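Local atomic coordinates of probable dipeptidase (PDB entry 3B40), a protein that is a probable dipeptidase, likely a metal-dependent enzyme of the membrane dipeptidase (M19) family that would hydrolyse dipeptides. Residues A66-P71 with E96-I101; P80-P85 with L178-D183; D89-Q94 with A140-D145; F161-V166 with Q197-L202. The protein carries 11 engineered substitutions. All coordinates share one frame; numbering follows the deposited sequence.

From the N terminus, strand 62-68 enters the parallel sheet of a TIM-barrel-type fold, and contact 1 closes the first loop by laying 66-71 against the following helix at 96-101. Before that loop closes, contact 2 opens at 80-85 and contact 3 at 89-94, so both cross contact 1. Contact 3 shuts at 140-145, in the loop after strand 131-138, and is nested inside contact 2, which runs on to 178-183. Contact 4 starts at 161-166, crosses contact 2, and ends on helix 193-205. Contacts 1 and 4 join strands to helices; contact 3 joins a helix to a loop, and contact 2 joins two outlying loops.

Contact 1. Residues A66-P71 with E96-I101; sequences AIFGWP and EIRYKI
R98 reaches from helix 96-101 to strand 62-68 and carries most of the contact together with I67 and F68. Its chain is extended from CG to NE, which lets CD pass the carbonyl of A66 (CD to A66 O 3.7 Å) and sets the guanidinium beside F68. There R98 NH2 donates to F68 O at 3.1 Å, with a bent N-H...O angle of 143°. The donor stands 53° above the carbonyl plane, so the bond does not follow a lone pair. The same nitrogen also meets the edge of the F68 ring, NH2 to CD2 at 3.6 Å; the two side chains run alongside each other with their planes nearly perpendicular, so the nitrogen comes to the rim of the ring and not over its face. R98 NE donates to V31 O, so with F68 O two backbone carbonyls help to set the rotation of the guanidinium. I67 fills the other flank. A bend at chi2 (-52°) turns its CD1 onto the helix backbone, 3.6 Å from Y99 N and 4.0 Å from Y99 CB. Strand and helix segments run almost antiparallel, their axes 7.2 Å apart at closest approach, as expected for a strand and the helix that follows it in a TIM-barrel-type fold. M135 of the adjacent strand 131-138 and W153 of helix 148-155 also touch I67, while Y165 meets the F68 ring edge-to-face.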
loop_
_atom_site.group_PDB
_atom_site.type_symbol
_atom_site.label_atom_id
_atom_site.label_comp_id
_atom_site.label_asym_id
_atom_site.label_seq_id
_atom_site.Cartn_x
_atom_site.Cartn_y
_atom_site.Cartn_z
ATOM N N ALA A 66 1.728 8.073 -3.157
ATOM C CA ALA A 66 0.681 8.611 -2.320
ATOM C C ALA A 66 1.088 9.931 -1.673
ATOM O O ALA A 66 2.191 10.058 -1.140
ATOM C CB ALA A 66 0.307 7.601 -1.243
ATOM N N ILE A 67 0.155 10.876 -1.718
ATOM C CA ILE A 67 0.124 12.021 -0.840
ATOM C C ILE A 67 -0.283 11.481 0.524
ATOM O O ILE A 67 -1.445 11.069 0.729
ATOM C CB ILE A 67 -0.955 13.045 -1.307
ATOM C CG1 ILE A 67 -0.719 13.519 -2.763
ATOM C CG2 ILE A 67 -1.087 14.189 -0.290
ATOM C CD1 ILE A 67 0.675 14.063 -3.150
ATOM N N PHE A 68 0.668 11.481 1.447
ATOM C CA PHE A 68 0.488 10.816 2.747
ATOM C C PHE A 68 0.907 11.754 3.872
ATOM O O PHE A 68 1.920 12.467 3.756
ATOM C CB PHE A 68 1.354 9.546 2.789
ATOM C CG PHE A 68 1.322 8.812 4.112
ATOM C CD1 PHE A 68 0.313 7.905 4.383
ATOM C CD2 PHE A 68 2.338 8.996 5.068
ATOM C CE1 PHE A 68 0.274 7.212 5.605
ATOM C CE2 PHE A 68 2.302 8.307 6.299
ATOM C CZ PHE A 68 1.262 7.417 6.555
ATOM N N GLY A 69 0.107 11.783 4.937
ATOM C CA GLY A 69 0.549 12.305 6.226
ATOM C C GLY A 69 -0.078 11.461 7.331
ATOM O O GLY A 69 -1.101 10.806 7.110
ATOM N N TRP A 70 0.541 11.467 8.512
ATOM C CA TRP A 70 -0.004 10.787 9.689
ATOM C C TRP A 70 0.597 11.383 10.966
ATOM O O TRP A 70 1.459 12.264 10.863
ATOM C CB TRP A 70 0.256 9.273 9.574
ATOM C CG TRP A 70 1.592 8.849 10.017
ATOM C CD1 TRP A 70 2.792 9.429 9.713
ATOM C CD2 TRP A 70 1.879 7.730 10.844
ATOM N NE1 TRP A 70 3.821 8.726 10.303
ATOM C CE2 TRP A 70 3.281 7.679 11.010
ATOM C CE3 TRP A 70 1.080 6.742 11.458
ATOM C CZ2 TRP A 70 3.910 6.683 11.787
ATOM C CZ3 TRP A 70 1.706 5.758 12.233
ATOM C CH2 TRP A 70 3.107 5.729 12.372
ATOM N N PRO A 71 0.137 10.935 12.171
ATOM C CA PRO A 71 0.627 11.504 13.442
ATOM C C PRO A 71 1.996 10.937 13.835
ATOM O O PRO A 71 2.115 10.212 14.835
ATOM C CB PRO A 71 -0.453 11.095 14.472
ATOM C CG PRO A 71 -1.564 10.375 13.662
ATOM C CD PRO A 71 -0.875 9.890 12.410
ATOM N N GLU A 96 1.851 18.136 1.811
ATOM C CA GLU A 96 2.274 19.198 0.905
ATOM C C GLU A 96 3.692 18.947 0.346
ATOM O O GLU A 96 3.936 19.193 -0.815
ATOM C CB GLU A 96 2.187 20.557 1.578
ATOM C CG GLU A 96 0.749 21.050 1.817
ATOM C CD GLU A 96 -0.037 21.327 0.522
ATOM O OE1 GLU A 96 0.528 21.896 -0.442
ATOM O OE2 GLU A 96 -1.235 20.985 0.480
ATOM N N ILE A 97 4.606 18.483 1.198
ATOM C CA ILE A 97 5.942 18.093 0.787
ATOM C C ILE A 97 5.877 17.049 -0.316
ATOM O O ILE A 97 6.534 17.200 -1.354
ATOM C CB ILE A 97 6.795 17.618 2.000
ATOM C CG1 ILE A 97 7.084 18.833 2.913
ATOM C CG2 ILE A 97 8.118 16.934 1.524
ATOM C CD1 ILE A 97 7.790 18.514 4.168
ATOM N N ARG A 98 5.066 16.008 -0.111
ATOM C CA ARG A 98 4.964 14.918 -1.098
ATOM C C ARG A 98 4.407 15.399 -2.440
ATOM O O ARG A 98 4.905 15.009 -3.514
ATOM C CB ARG A 98 4.229 13.715 -0.506
ATOM C CG ARG A 98 5.140 12.949 0.457
ATOM C CD ARG A 98 4.438 11.850 1.207
ATOM N NE ARG A 98 5.413 10.929 1.772
ATOM C CZ ARG A 98 5.589 10.728 3.077
ATOM N NH1 ARG A 98 6.521 9.878 3.483
ATOM N NH2 ARG A 98 4.842 11.386 3.975
ATOM N N TYR A 99 3.431 16.307 -2.377
ATOM C CA TYR A 99 2.905 16.959 -3.584
ATOM C C TYR A 99 3.970 17.759 -4.344
ATOM O O TYR A 99 4.035 17.718 -5.570
ATOM C CB TYR A 99 1.727 17.887 -3.222
ATOM C CG TYR A 99 1.074 18.498 -4.441
ATOM C CD1 TYR A 99 0.187 17.756 -5.219
ATOM C CD2 TYR A 99 1.344 19.811 -4.821
ATOM C CE1 TYR A 99 -0.423 18.310 -6.342
ATOM C CE2 TYR A 99 0.741 20.372 -5.966
ATOM C CZ TYR A 99 -0.130 19.607 -6.708
ATOM O OH TYR A 99 -0.735 20.130 -7.820
ATOM N N LYS A 100 4.791 18.505 -3.619
ATOM C CA LYS A 100 5.840 19.291 -4.264
ATOM C C LYS A 100 6.908 18.395 -4.894
ATOM O O LYS A 100 7.449 18.723 -5.950
ATOM C CB LYS A 100 6.486 20.256 -3.278
ATOM C CG LYS A 100 5.741 21.581 -3.123
ATOM C CD LYS A 100 6.349 22.394 -1.972
ATOM C CE LYS A 100 7.805 22.841 -2.271
ATOM N NZ LYS A 100 7.922 24.278 -2.667
ATOM N N ILE A 101 7.204 17.266 -4.249
ATOM C CA ILE A 101 8.136 16.274 -4.826
ATOM C C ILE A 101 7.661 15.748 -6.198
ATOM O O ILE A 101 8.438 15.701 -7.190
ATOM C CB ILE A 101 8.401 15.095 -3.842
ATOM C CG1 ILE A 101 9.203 15.581 -2.626
ATOM C CG2 ILE A 101 9.143 13.895 -4.558
ATOM C CD1 ILE A 101 9.430 14.478 -1.545
#

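Contact 2. Residues P80-P85 with L178-D183; sequences PHKPTP and LPFFND
F180 carries CG anti to its backbone N (chi1 -165°), which sends its ring out from the short 3-10 turn towards 80-83, whereas F181, whose CG lies anti to the carbonyl carbon (chi1 -64°), is turned onto P83. K82 CG lies over one face of the F180 ring in a CH-pi contact, 3.8 Å from the centroid and 22° off the normal. The edge of that ring is met by the backbone: H81 O lies near its plane, 3.3 Å from CE2. P80 CB adds an apolar touch to CZ at 3.8 Å. P83 presses its CG closely against F181 CD1 (3.3 Å), pyrrolidine and phenyl side chains crossing at about a right angle. The turn that presents both phenylalanines is tied by L178 O, which accepts from F181 N at 2.9 Å and D183 N at 3.1 Å through opposite faces of its plane; L178 N in turn donates to D183 OD2. F316 of helix 313-328 stacks on F180, and E313 of that helix accepts from K82 N. Two long loops, following strands 62-68 and 160-162, thus meet beyond the C-terminal ends of the sheet strands, the side on which TIM-barrel enzymes carry their active-site loops.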
loop_
_atom_site.group_PDB
_atom_site.type_symbol
_atom_site.label_atom_id
_atom_site.label_comp_id
_atom_site.label_asym_id
_atom_site.label_seq_id
_atom_site.Cartn_x
_atom_site.Cartn_y
_atom_site.Cartn_z
ATOM N N PRO A 80 9.794 8.917 21.258
ATOM C CA PRO A 80 8.531 9.133 20.556
ATOM C C PRO A 80 7.644 10.147 21.262
ATOM O O PRO A 80 7.652 10.244 22.485
ATOM C CB PRO A 80 7.879 7.753 20.552
ATOM C CG PRO A 80 8.520 7.020 21.678
ATOM C CD PRO A 80 9.934 7.535 21.740
ATOM N N HIS A 81 6.886 10.903 20.483
ATOM C CA HIS A 81 6.016 11.922 21.040
ATOM C C HIS A 81 4.589 11.507 20.759
ATOM O O HIS A 81 4.257 11.127 19.626
ATOM C CB HIS A 81 6.349 13.288 20.428
ATOM C CG HIS A 81 7.809 13.621 20.490
ATOM N ND1 HIS A 81 8.377 14.279 21.559
ATOM C CD2 HIS A 81 8.826 13.343 19.636
ATOM C CE1 HIS A 81 9.677 14.410 21.355
ATOM N NE2 HIS A 81 9.975 13.848 20.194
ATOM N N LYS A 82 3.757 11.533 21.798
ATOM C CA LYS A 82 2.348 11.268 21.607
ATOM C C LYS A 82 1.724 12.406 20.808
ATOM O O LYS A 82 2.160 13.558 20.922
ATOM C CB LYS A 82 1.612 11.038 22.936
ATOM C CG LYS A 82 1.616 9.587 23.328
ATOM C CD LYS A 82 0.877 9.288 24.623
ATOM C CE LYS A 82 1.353 7.953 25.149
ATOM N NZ LYS A 82 0.274 7.118 25.725
ATOM N N PRO A 83 0.746 12.071 19.951
ATOM C CA PRO A 83 0.003 13.060 19.176
ATOM C C PRO A 83 -0.742 14.072 20.030
ATOM O O PRO A 83 -1.433 13.697 20.990
ATOM C CB PRO A 83 -1.011 12.217 18.405
ATOM C CG PRO A 83 -0.395 10.887 18.329
ATOM C CD PRO A 83 0.312 10.698 19.627
ATOM N N THR A 84 -0.584 15.339 19.653
ATOM C CA THR A 84 -1.318 16.474 20.210
ATOM C C THR A 84 -2.177 17.015 19.065
ATOM O O THR A 84 -2.052 16.536 17.936
ATOM C CB THR A 84 -0.344 17.574 20.680
ATOM O OG1 THR A 84 0.369 18.093 19.548
ATOM C CG2 THR A 84 0.651 17.027 21.696
ATOM N N PRO A 85 -3.044 18.022 19.326
ATOM C CA PRO A 85 -3.871 18.452 18.184
ATOM C C PRO A 85 -3.060 19.096 17.042
ATOM O O PRO A 85 -3.510 19.077 15.892
ATOM C CB PRO A 85 -4.866 19.457 18.813
ATOM C CG PRO A 85 -4.767 19.233 20.323
ATOM C CD PRO A 85 -3.346 18.796 20.549
ATOM N N LEU A 178 -3.776 1.856 16.989
ATOM C CA LEU A 178 -2.567 1.986 17.801
ATOM C C LEU A 178 -2.818 2.422 19.236
ATOM O O LEU A 178 -3.347 3.524 19.476
ATOM C CB LEU A 178 -1.617 3.011 17.216
ATOM C CG LEU A 178 -0.812 2.699 15.973
ATOM C CD1 LEU A 178 0.304 3.764 15.916
ATOM C CD2 LEU A 178 -0.257 1.270 16.039
ATOM N N PRO A 179 -2.341 1.612 20.194
ATOM C CA PRO A 179 -2.493 1.959 21.603
ATOM C C PRO A 179 -1.703 3.217 21.987
ATOM O O PRO A 179 -2.099 3.930 22.897
ATOM C CB PRO A 179 -1.969 0.729 22.329
ATOM C CG PRO A 179 -1.033 0.086 21.389
ATOM C CD PRO A 179 -1.613 0.344 20.010
ATOM N N PHE A 180 -0.624 3.506 21.265
ATOM C CA PHE A 180 0.078 4.798 21.401
ATOM C C PHE A 180 -0.793 6.043 21.089
ATOM O O PHE A 180 -0.532 7.136 21.623
ATOM C CB PHE A 180 1.333 4.791 20.523
ATOM C CG PHE A 180 2.306 5.894 20.849
ATOM C CD1 PHE A 180 3.008 5.890 22.060
ATOM C CD2 PHE A 180 2.548 6.909 19.933
ATOM C CE1 PHE A 180 3.934 6.924 22.382
ATOM C CE2 PHE A 180 3.466 7.949 20.239
ATOM C CZ PHE A 180 4.163 7.945 21.455
ATOM N N PHE A 181 -1.808 5.888 20.230
ATOM C CA PHE A 181 -2.772 6.974 19.908
ATOM C C PHE A 181 -4.032 6.917 20.803
ATOM O O PHE A 181 -5.018 7.627 20.566
ATOM C CB PHE A 181 -3.227 6.860 18.444
ATOM C CG PHE A 181 -2.125 7.066 17.421
ATOM C CD1 PHE A 181 -0.905 7.649 17.781
ATOM C CD2 PHE A 181 -2.347 6.725 16.069
ATOM C CE1 PHE A 181 0.106 7.840 16.808
ATOM C CE2 PHE A 181 -1.359 6.911 15.100
ATOM C CZ PHE A 181 -0.124 7.472 15.470
ATOM N N ASN A 182 -3.997 6.019 21.779
ATOM C CA ASN A 182 -5.125 5.686 22.673
ATOM C C ASN A 182 -6.328 5.133 21.884
ATOM O O ASN A 182 -7.474 5.327 22.257
ATOM C CB ASN A 182 -5.493 6.889 23.581
ATOM C CG ASN A 182 -6.468 6.510 24.696
ATOM O OD1 ASN A 182 -6.389 5.411 25.240
ATOM N ND2 ASN A 182 -7.405 7.418 25.024
ATOM N N ASP A 183 -6.056 4.423 20.791
ATOM C CA ASP A 183 -7.121 3.893 19.911
ATOM C C ASP A 183 -7.903 2.769 20.586
ATOM O O ASP A 183 -7.322 1.962 21.328
ATOM C CB ASP A 183 -6.524 3.336 18.611
ATOM C CG ASP A 183 -6.144 4.412 17.612
ATOM O OD1 ASP A 183 -6.434 5.605 17.842
ATOM O OD2 ASP A 183 -5.581 4.058 16.550
#

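Contact 3. Residues D89-Q94 with A140-D145; sequences DEARHQ and AYPLGD. With CA (calcium ion), chain F.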
loop_
_atom_site.group_PDB
_atom_site.type_symbol
_atom_site.label_atom_id
_atom_site.label_comp_id
_atom_site.label_asym_id
_atom_site.label_seq_id
_atom_site.Cartn_x
_atom_site.Cartn_y
_atom_site.Cartn_z
ATOM N N ASP A 89 -1.770 19.405 11.688
ATOM C CA ASP A 89 -1.168 20.366 10.773
ATOM C C ASP A 89 0.182 19.870 10.260
ATOM O O ASP A 89 0.544 20.107 9.110
ATOM C CB ASP A 89 -1.022 21.746 11.409
ATOM C CG ASP A 89 -0.590 22.793 10.399
ATOM O OD1 ASP A 89 -1.371 23.068 9.439
ATOM O OD2 ASP A 89 0.542 23.319 10.547
ATOM N N GLU A 90 0.920 19.176 11.112
ATOM C CA GLU A 90 2.183 18.563 10.688
ATOM C C GLU A 90 1.959 17.524 9.593
ATOM O O GLU A 90 2.692 17.480 8.609
ATOM C CB GLU A 90 2.893 17.906 11.864
ATOM C CG GLU A 90 4.357 17.604 11.561
ATOM C CD GLU A 90 5.172 18.881 11.349
ATOM O OE1 GLU A 90 4.941 19.855 12.104
ATOM O OE2 GLU A 90 6.020 18.919 10.421
ATOM N N ALA A 91 0.940 16.688 9.785
ATOM C CA ALA A 91 0.558 15.671 8.821
ATOM C C ALA A 91 0.201 16.331 7.483
ATOM O O ALA A 91 0.519 15.790 6.427
ATOM C CB ALA A 91 -0.601 14.809 9.370
ATOM N N ARG A 92 -0.402 17.523 7.537
ATOM C CA ARG A 92 -0.692 18.332 6.329
ATOM C C ARG A 92 0.571 18.841 5.626
ATOM O O ARG A 92 0.654 18.863 4.398
ATOM C CB ARG A 92 -1.583 19.515 6.664
ATOM C CG ARG A 92 -3.005 19.149 7.037
ATOM C CD ARG A 92 -3.915 20.403 7.050
ATOM N NE ARG A 92 -5.226 20.024 7.569
ATOM C CZ ARG A 92 -5.733 20.434 8.731
ATOM N NH1 ARG A 92 -5.066 21.311 9.493
ATOM N NH2 ARG A 92 -6.927 19.992 9.101
ATOM N N HIS A 93 1.559 19.246 6.414
ATOM C CA HIS A 93 2.881 19.567 5.877
ATOM C C HIS A 93 3.554 18.377 5.173
ATOM O O HIS A 93 4.167 18.557 4.142
ATOM C CB HIS A 93 3.780 20.098 6.984
ATOM C CG HIS A 93 3.335 21.418 7.536
ATOM N ND1 HIS A 93 3.826 21.934 8.719
ATOM C CD2 HIS A 93 2.434 22.320 7.076
ATOM C CE1 HIS A 93 3.251 23.098 8.958
ATOM N NE2 HIS A 93 2.401 23.354 7.978
ATOM N N GLN A 94 3.415 17.177 5.727
ATOM C CA GLN A 94 3.914 15.937 5.104
ATOM C C GLN A 94 3.242 15.723 3.723
ATOM O O GLN A 94 3.918 15.350 2.754
ATOM C CB GLN A 94 3.679 14.716 6.009
ATOM C CG GLN A 94 4.387 14.744 7.380
ATOM C CD GLN A 94 3.745 13.836 8.454
ATOM O OE1 GLN A 94 3.153 12.790 8.156
ATOM N NE2 GLN A 94 3.874 14.246 9.722
ATOM N N ALA A 140 -7.069 9.577 5.900
ATOM C CA ALA A 140 -7.941 10.755 6.071
ATOM C C ALA A 140 -7.529 11.662 7.245
ATOM O O ALA A 140 -8.035 12.777 7.366
ATOM C CB ALA A 140 -9.390 10.310 6.242
ATOM N N TYR A 141 -6.628 11.177 8.110
ATOM C CA TYR A 141 -6.162 11.947 9.273
ATOM C C TYR A 141 -5.789 13.426 8.977
ATOM O O TYR A 141 -6.294 14.326 9.643
ATOM C CB TYR A 141 -5.038 11.204 10.003
ATOM C CG TYR A 141 -4.426 12.002 11.140
ATOM C CD1 TYR A 141 -5.052 12.051 12.401
ATOM C CD2 TYR A 141 -3.221 12.712 10.965
ATOM C CE1 TYR A 141 -4.503 12.785 13.453
ATOM C CE2 TYR A 141 -2.671 13.461 12.026
ATOM C CZ TYR A 141 -3.317 13.482 13.255
ATOM O OH TYR A 141 -2.780 14.203 14.296
ATOM N N PRO A 142 -4.931 13.700 7.969
ATOM C CA PRO A 142 -4.607 15.119 7.738
ATOM C C PRO A 142 -5.786 16.031 7.351
ATOM O O PRO A 142 -5.666 17.264 7.454
ATOM C CB PRO A 142 -3.634 15.066 6.571
ATOM C CG PRO A 142 -3.103 13.662 6.545
ATOM C CD PRO A 142 -4.207 12.809 7.042
ATOM N N LEU A 143 -6.911 15.454 6.920
ATOM C CA LEU A 143 -7.982 16.252 6.320
ATOM C C LEU A 143 -8.977 16.849 7.327
ATOM O O LEU A 143 -9.788 17.691 6.942
ATOM C CB LEU A 143 -8.749 15.461 5.245
ATOM C CG LEU A 143 -8.048 14.652 4.144
ATOM C CD1 LEU A 143 -9.096 14.077 3.179
ATOM C CD2 LEU A 143 -7.036 15.531 3.415
ATOM N N GLY A 144 -8.952 16.412 8.585
ATOM C CA GLY A 144 -9.893 16.956 9.580
ATOM C C GLY A 144 -11.327 16.617 9.199
ATOM O O GLY A 144 -11.572 15.536 8.660
ATOM N N ASP A 145 -12.266 17.533 9.448
ATOM C CA ASP A 145 -13.691 17.314 9.136
ATOM C C ASP A 145 -14.112 17.912 7.802
ATOM O O ASP A 145 -15.308 18.021 7.515
ATOM C CB ASP A 145 -14.602 17.913 10.213
ATOM C CG ASP A 145 -14.394 17.301 11.598
ATOM O OD1 ASP A 145 -14.034 16.104 11.686
ATOM O OD2 ASP A 145 -14.602 18.033 12.606
HETATM CA CA CA F . 0.268 24.831 8.417
HETATM O O HOH W 1 -8.340 19.887 6.858
#
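R92 leans from helix 87-108 across P142, the middle residue of the 3-10 turn 141-143, which belongs to the loop leaving strand 131-138 of this TIM-barrel-type fold. From CB, which keeps to the flank of the helix, the chain is extended as far as NE and follows the carbonyl of P142. CG lies 3.3 Å from P142 O and CD a little farther. NE comes closest, donating to P142 O at 2.8 Å, but the N-H...O angle of 117° makes this a weak bond. CZ stays within 3.4 Å of P142 O, and the tip, NH2, passes on to a water at 2.7 Å. That water gives a hydrogen to L143 O at 2.6 Å; both of its bonds are weak, so the water is a loose bridge between the arginine and the end of the turn. G144, with a positive phi, follows there, its backbone N near R92 NH2. One residue earlier on the helix, A91 points its CB into the turn, meeting the edge of the Y141 ring at CE2 (3.6 Å) and P142 CG at 3.9 Å. Y141 also packs on F87 and P71. On the helix face turned from the loop, D89 and H93, one helical turn apart, clasp a calcium ion: both carboxylate oxygens, OD1 and OD2, and H93 NE2 each lie 2.6 Å from the metal.

Contact 4. Residues F161-V166 with Q197-L202; sequences FGFSYV and QAVERL. Engineered in segment 161-166: S164 (natural residue Asn).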
loop_
_atom_site.group_PDB
_atom_site.type_symbol
_atom_site.label_atom_id
_atom_site.label_comp_id
_atom_site.label_asym_id
_atom_site.label_seq_id
_atom_site.Cartn_x
_atom_site.Cartn_y
_atom_site.Cartn_z
ATOM N N PHE A 161 -7.885 7.308 -3.373
ATOM C CA PHE A 161 -7.893 7.717 -1.963
ATOM C C PHE A 161 -8.170 6.507 -1.060
ATOM O O PHE A 161 -9.170 5.766 -1.239
ATOM C CB PHE A 161 -8.969 8.812 -1.729
ATOM C CG PHE A 161 -9.101 9.252 -0.281
ATOM C CD1 PHE A 161 -10.142 8.786 0.517
ATOM C CD2 PHE A 161 -8.176 10.113 0.275
ATOM C CE1 PHE A 161 -10.262 9.191 1.871
ATOM C CE2 PHE A 161 -8.292 10.515 1.620
ATOM C CZ PHE A 161 -9.313 10.054 2.409
ATOM N N GLY A 162 -7.257 6.278 -0.135
ATOM C CA GLY A 162 -7.470 5.285 0.921
ATOM C C GLY A 162 -7.741 6.011 2.209
ATOM O O GLY A 162 -7.012 6.916 2.580
ATOM N N PHE A 163 -8.825 5.661 2.874
ATOM C CA PHE A 163 -9.186 6.296 4.136
ATOM C C PHE A 163 -8.193 6.080 5.245
ATOM O O PHE A 163 -8.089 6.910 6.167
ATOM C CB PHE A 163 -10.489 5.683 4.631
ATOM C CG PHE A 163 -11.710 6.167 3.900
ATOM C CD1 PHE A 163 -12.580 7.026 4.528
ATOM C CD2 PHE A 163 -12.014 5.710 2.602
ATOM C CE1 PHE A 163 -13.741 7.475 3.876
ATOM C CE2 PHE A 163 -13.147 6.166 1.945
ATOM C CZ PHE A 163 -14.028 7.033 2.593
ATOM N N SER A 164 -7.512 4.936 5.223
ATOM C CA SER A 164 -6.797 4.512 6.419
ATOM C C SER A 164 -5.336 4.306 6.242
ATOM O O SER A 164 -4.867 4.054 5.146
ATOM C CB SER A 164 -7.384 3.215 6.982
ATOM O OG SER A 164 -8.746 3.367 7.317
ATOM N N TYR A 165 -4.625 4.448 7.352
ATOM C CA TYR A 165 -3.314 3.872 7.551
ATOM C C TYR A 165 -3.370 3.124 8.902
ATOM O O TYR A 165 -4.452 2.690 9.343
ATOM C CB TYR A 165 -2.246 4.978 7.510
ATOM C CG TYR A 165 -0.808 4.514 7.454
ATOM C CD1 TYR A 165 -0.300 3.804 6.345
ATOM C CD2 TYR A 165 0.060 4.805 8.504
ATOM C CE1 TYR A 165 1.067 3.383 6.305
ATOM C CE2 TYR A 165 1.384 4.374 8.488
ATOM C CZ TYR A 165 1.891 3.677 7.381
ATOM O OH TYR A 165 3.218 3.298 7.384
ATOM N N VAL A 166 -2.219 2.921 9.523
ATOM C CA VAL A 166 -2.132 2.550 10.951
ATOM C C VAL A 166 -2.755 3.681 11.808
ATOM O O VAL A 166 -2.530 4.869 11.538
ATOM C CB VAL A 166 -0.639 2.292 11.340
ATOM C CG1 VAL A 166 -0.511 1.969 12.808
ATOM C CG2 VAL A 166 -0.067 1.122 10.541
ATOM N N GLN A 197 -20.273 10.024 3.989
ATOM C CA GLN A 197 -20.405 11.106 3.040
ATOM C C GLN A 197 -19.174 11.176 2.120
ATOM O O GLN A 197 -19.303 11.526 0.948
ATOM C CB GLN A 197 -20.611 12.431 3.794
ATOM C CG GLN A 197 -21.974 12.483 4.508
ATOM C CD GLN A 197 -22.166 13.701 5.391
ATOM O OE1 GLN A 197 -21.549 14.737 5.183
ATOM N NE2 GLN A 197 -23.085 13.595 6.343
ATOM N N ALA A 198 -17.991 10.842 2.647
ATOM C CA ALA A 198 -16.765 10.783 1.817
ATOM C C ALA A 198 -16.886 9.750 0.677
ATOM O O ALA A 198 -16.397 9.978 -0.418
ATOM C CB ALA A 198 -15.538 10.501 2.680
ATOM N N VAL A 199 -17.550 8.633 0.927
ATOM C CA VAL A 199 -17.717 7.619 -0.107
ATOM C C VAL A 199 -18.538 8.140 -1.317
ATOM O O VAL A 199 -18.167 7.936 -2.482
ATOM C CB VAL A 199 -18.407 6.355 0.440
ATOM C CG1 VAL A 199 -18.773 5.406 -0.720
ATOM C CG2 VAL A 199 -17.511 5.643 1.505
ATOM N N GLU A 200 -19.668 8.770 -1.016
ATOM C CA GLU A 200 -20.464 9.459 -2.037
ATOM C C GLU A 200 -19.629 10.535 -2.771
ATOM O O GLU A 200 -19.654 10.625 -4.014
ATOM C CB GLU A 200 -21.745 10.061 -1.416
ATOM C CG GLU A 200 -22.699 10.764 -2.446
ATOM C CD GLU A 200 -23.288 9.841 -3.510
ATOM O OE1 GLU A 200 -23.697 10.347 -4.583
ATOM O OE2 GLU A 200 -23.389 8.617 -3.289
ATOM N N ARG A 201 -18.890 11.354 -2.021
ATOM C CA ARG A 201 -18.083 12.420 -2.635
ATOM C C ARG A 201 -17.017 11.872 -3.565
ATOM O O ARG A 201 -16.823 12.407 -4.646
ATOM C CB ARG A 201 -17.468 13.362 -1.583
ATOM C CG ARG A 201 -16.680 14.567 -2.147
ATOM C CD ARG A 201 -17.520 15.503 -3.014
ATOM N NE ARG A 201 -18.714 15.957 -2.321
ATOM C CZ ARG A 201 -18.743 16.943 -1.433
ATOM N NH1 ARG A 201 -17.620 17.609 -1.117
ATOM N NH2 ARG A 201 -19.910 17.249 -0.849
ATOM N N LEU A 202 -16.364 10.782 -3.158
ATOM C CA LEU A 202 -15.328 10.133 -3.991
ATOM C C LEU A 202 -15.923 9.530 -5.265
ATOM O O LEU A 202 -15.327 9.611 -6.366
ATOM C CB LEU A 202 -14.607 9.039 -3.169
ATOM C CG LEU A 202 -13.708 9.668 -2.082
ATOM C CD1 LEU A 202 -13.214 8.658 -1.074
ATOM C CD2 LEU A 202 -12.525 10.464 -2.662
#
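L202 N donates to A198 O at 2.9 Å, a helical bond that places two of the residues facing F161 and F163 one turn apart. The contact itself is apolar and belongs to a beta-alpha-beta crossover of the TIM-barrel-type fold: strand 160-162, helix 193-205, then the parallel neighbouring strand 208-210. L202 CD1 touches both rings, 3.5 Å from F161 CD1 and 3.9 Å from F163 CE2, while CD2 approaches F161 CB. The side chains of F161 and L202 meet at about a right angle; those of F163 and L202 slide past each other in opposite directions. F163, with CG anti to its carbonyl carbon (chi1 -76°), sends the far end of its ring between three helix residues. CE1 touches A198 CB at 3.7 Å, and CZ meets V199 CG2 at 3.9 Å, the methyl anti to the carbonyl carbon of V199. All five touching residues are buried. L150 of helix 148-155 packs on F161, A198 and L202, and I209 of strand 208-210 on F163, V199 and L202. Within 161-166 the two phenylalanines also meet, F161 CE1 standing 3.9 Å above the centre of the F163 ring.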